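Local coordinates for AMP-dependent synthetase and ligase (Xenorhabdus doucetiae, PDB 6QSR), which forms one half of the ApeI:P dehydratase heterocomplex, which acts in the type II polyketide synthase pathway to aryl polyene pigments, at residues K90-F95 / Q112-L117. Residues are numbered along the deposited sequence; the frame is centred on the assembly and turned at random.
Sequences KHLLTF and QGKIKL
L93 and F95 pair with I115 and G113 as hydrogen-bonded partners of an antiparallel hairpin, the two short strands passing 4.7 Å apart with their directions at 158°. This ladder lies within the curved sheet of a hot-dog fold, between strands 79-87 and 61-70, with helix 41-56 against its inner side. The bonds around L93 are the straightest: I115 N reaches L93 O at 2.8 Å with an N-H...O angle of 178°, and L93 N returns to I115 O. Around F95 the paired bonds to G113 bend more, and G113 N stands tilted from the plane of the F95 carbonyl.

On the helix-facing side, F95 lays its ring flat across the glycine backbone. Its CG sits between the backbone N and the carbonyl carbon (chi1 71°), which swings the ring over the neighbouring strand; G113 CA makes a CH-pi contact 4.0 Å from the ring centroid, with G113 N over the same face. I115 CD1 closes on F95 CE1 at 3.7 Å, and L93 and L117 meet more loosely by their methyls. Beyond the pair, V48 of the helix touches both L93 and F95.

T94, K114, L92 and K116 occupy the other, more solvent-accessible side. T94 and K114 lie side by side, touching through T94 CG2 and K114 CG, while L92 CD1 rests on K116 CD. At the far end from the hairpin's own loop, where the chain enters from strand 79-87 and H91 and L92 form a G1 beta bulge opposite D87, K116 folds back through successive bends until its NZ donates a hydrogen bond to K90 O at 3.0 Å, almost in line with that C=O bond.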
loop_
_atom_site.group_PDB
_atom_site.type_symbol
_atom_site.label_atom_id
_atom_site.label_comp_id
_atom_site.label_asym_id
_atom_site.label_seq_id
_atom_site.Cartn_x
_atom_site.Cartn_y
_atom_site.Cartn_z
ATOM N N LYS A 90 12.649 0.312 -21.569
ATOM C CA LYS A 90 11.312 -0.250 -21.300
ATOM C C LYS A 90 10.445 0.625 -20.364
ATOM O O LYS A 90 9.270 0.310 -20.144
ATOM C CB LYS A 90 11.443 -1.650 -20.686
ATOM C CG LYS A 90 11.840 -2.759 -21.643
ATOM C CD LYS A 90 11.841 -4.097 -20.909
ATOM C CE LYS A 90 11.863 -5.287 -21.853
ATOM N NZ LYS A 90 13.097 -5.332 -22.682
ATOM N N HIS A 91 11.021 1.700 -19.822
ATOM C CA HIS A 91 10.399 2.532 -18.770
ATOM C C HIS A 91 10.085 1.710 -17.508
ATOM O O HIS A 91 9.192 2.075 -16.738
ATOM C CB HIS A 91 9.111 3.218 -19.269
ATOM C CG HIS A 91 9.280 4.023 -20.521
ATOM N ND1 HIS A 91 10.418 3.978 -21.299
ATOM C CD2 HIS A 91 8.436 4.875 -21.147
ATOM C CE1 HIS A 91 10.273 4.777 -22.339
ATOM N NE2 HIS A 91 9.079 5.335 -22.273
ATOM N N LEU A 92 10.851 0.638 -17.272
ATOM C CA LEU A 92 10.429 -0.437 -16.369
ATOM C C LEU A 92 11.392 -0.648 -15.212
ATOM O O LEU A 92 12.581 -0.913 -15.406
ATOM C CB LEU A 92 10.281 -1.740 -17.155
ATOM C CG LEU A 92 9.689 -2.960 -16.450
ATOM C CD1 LEU A 92 8.218 -2.742 -16.142
ATOM C CD2 LEU A 92 9.885 -4.209 -17.300
ATOM N N LEU A 93 10.840 -0.525 -14.008
ATOM C CA LEU A 93 11.534 -0.744 -12.761
ATOM C C LEU A 93 11.000 -2.054 -12.187
ATOM O O LEU A 93 9.783 -2.207 -12.002
ATOM C CB LEU A 93 11.229 0.419 -11.817
ATOM C CG LEU A 93 11.956 0.565 -10.491
ATOM C CD1 LEU A 93 13.434 0.873 -10.712
ATOM C CD2 LEU A 93 11.289 1.666 -9.667
ATOM N N THR A 94 11.907 -2.987 -11.912
ATOM C CA THR A 94 11.558 -4.282 -11.349
ATOM C C THR A 94 12.242 -4.414 -10.011
ATOM O O THR A 94 13.356 -3.915 -9.834
ATOM C CB THR A 94 11.976 -5.427 -12.285
ATOM O OG1 THR A 94 13.337 -5.249 -12.664
ATOM C CG2 THR A 94 11.140 -5.401 -13.542
ATOM N N PHE A 95 11.566 -5.064 -9.067
ATOM C CA PHE A 95 12.095 -5.215 -7.705
ATOM C C PHE A 95 11.713 -6.536 -7.065
ATOM O O PHE A 95 10.731 -7.174 -7.439
ATOM C CB PHE A 95 11.662 -4.063 -6.779
ATOM C CG PHE A 95 10.206 -4.087 -6.403
ATOM C CD1 PHE A 95 9.255 -3.468 -7.210
ATOM C CD2 PHE A 95 9.775 -4.722 -5.244
ATOM C CE1 PHE A 95 7.909 -3.485 -6.871
ATOM C CE2 PHE A 95 8.421 -4.743 -4.904
ATOM C CZ PHE A 95 7.491 -4.124 -5.718
ATOM N N GLN A 112 7.585 -8.951 -4.810
ATOM C CA GLN A 112 8.194 -8.697 -6.104
ATOM C C GLN A 112 7.229 -7.906 -6.957
ATOM O O GLN A 112 6.011 -8.058 -6.827
ATOM C CB GLN A 112 8.575 -10.015 -6.789
ATOM C CG GLN A 112 7.416 -10.988 -6.960
ATOM C CD GLN A 112 7.844 -12.415 -7.274
ATOM O OE1 GLN A 112 9.004 -12.793 -7.108
ATOM N NE2 GLN A 112 6.892 -13.219 -7.721
ATOM N N GLY A 113 7.754 -7.035 -7.806
ATOM C CA GLY A 113 6.868 -6.288 -8.690
ATOM C C GLY A 113 7.502 -5.557 -9.840
ATOM O O GLY A 113 8.728 -5.548 -9.987
ATOM N N LYS A 114 6.627 -4.955 -10.650
ATOM C CA LYS A 114 6.990 -4.216 -11.861
ATOM C C LYS A 114 6.277 -2.868 -11.858
ATOM O O LYS A 114 5.037 -2.819 -11.833
ATOM C CB LYS A 114 6.560 -4.993 -13.106
ATOM C CG LYS A 114 7.238 -6.342 -13.280
ATOM C CD LYS A 114 6.509 -7.221 -14.283
ATOM C CE LYS A 114 6.619 -6.686 -15.699
ATOM N NZ LYS A 114 5.984 -7.627 -16.666
ATOM N N ILE A 115 7.064 -1.790 -11.886
ATOM C CA ILE A 115 6.566 -0.412 -11.835
ATOM C C ILE A 115 6.945 0.286 -13.145
ATOM O O ILE A 115 8.054 0.108 -13.629
ATOM C CB ILE A 115 7.180 0.318 -10.615
ATOM C CG1 ILE A 115 6.590 -0.251 -9.317
ATOM C CG2 ILE A 115 6.965 1.839 -10.671
ATOM C CD1 ILE A 115 7.403 0.031 -8.059
ATOM N N LYS A 116 6.031 1.056 -13.730
ATOM C CA LYS A 116 6.390 1.915 -14.858
ATOM C C LYS A 116 6.649 3.336 -14.373
ATOM O O LYS A 116 5.922 3.862 -13.512
ATOM C CB LYS A 116 5.330 1.894 -15.959
ATOM C CG LYS A 116 5.135 0.522 -16.579
ATOM C CD LYS A 116 6.227 0.151 -17.572
ATOM C CE LYS A 116 5.904 0.560 -19.002
ATOM N NZ LYS A 116 6.384 -0.475 -19.958
ATOM N N LEU A 117 7.710 3.940 -14.897
ATOM C CA LEU A 117 8.015 5.348 -14.633
ATOM C C LEU A 117 7.796 6.149 -15.910
ATOM O O LEU A 117 7.757 5.576 -16.998
ATOM C CB LEU A 117 9.447 5.520 -14.143
ATOM C CG LEU A 117 9.848 4.695 -12.917
ATOM C CD1 LEU A 117 11.298 4.949 -12.546
ATOM C CD2 LEU A 117 8.932 5.012 -11.748
#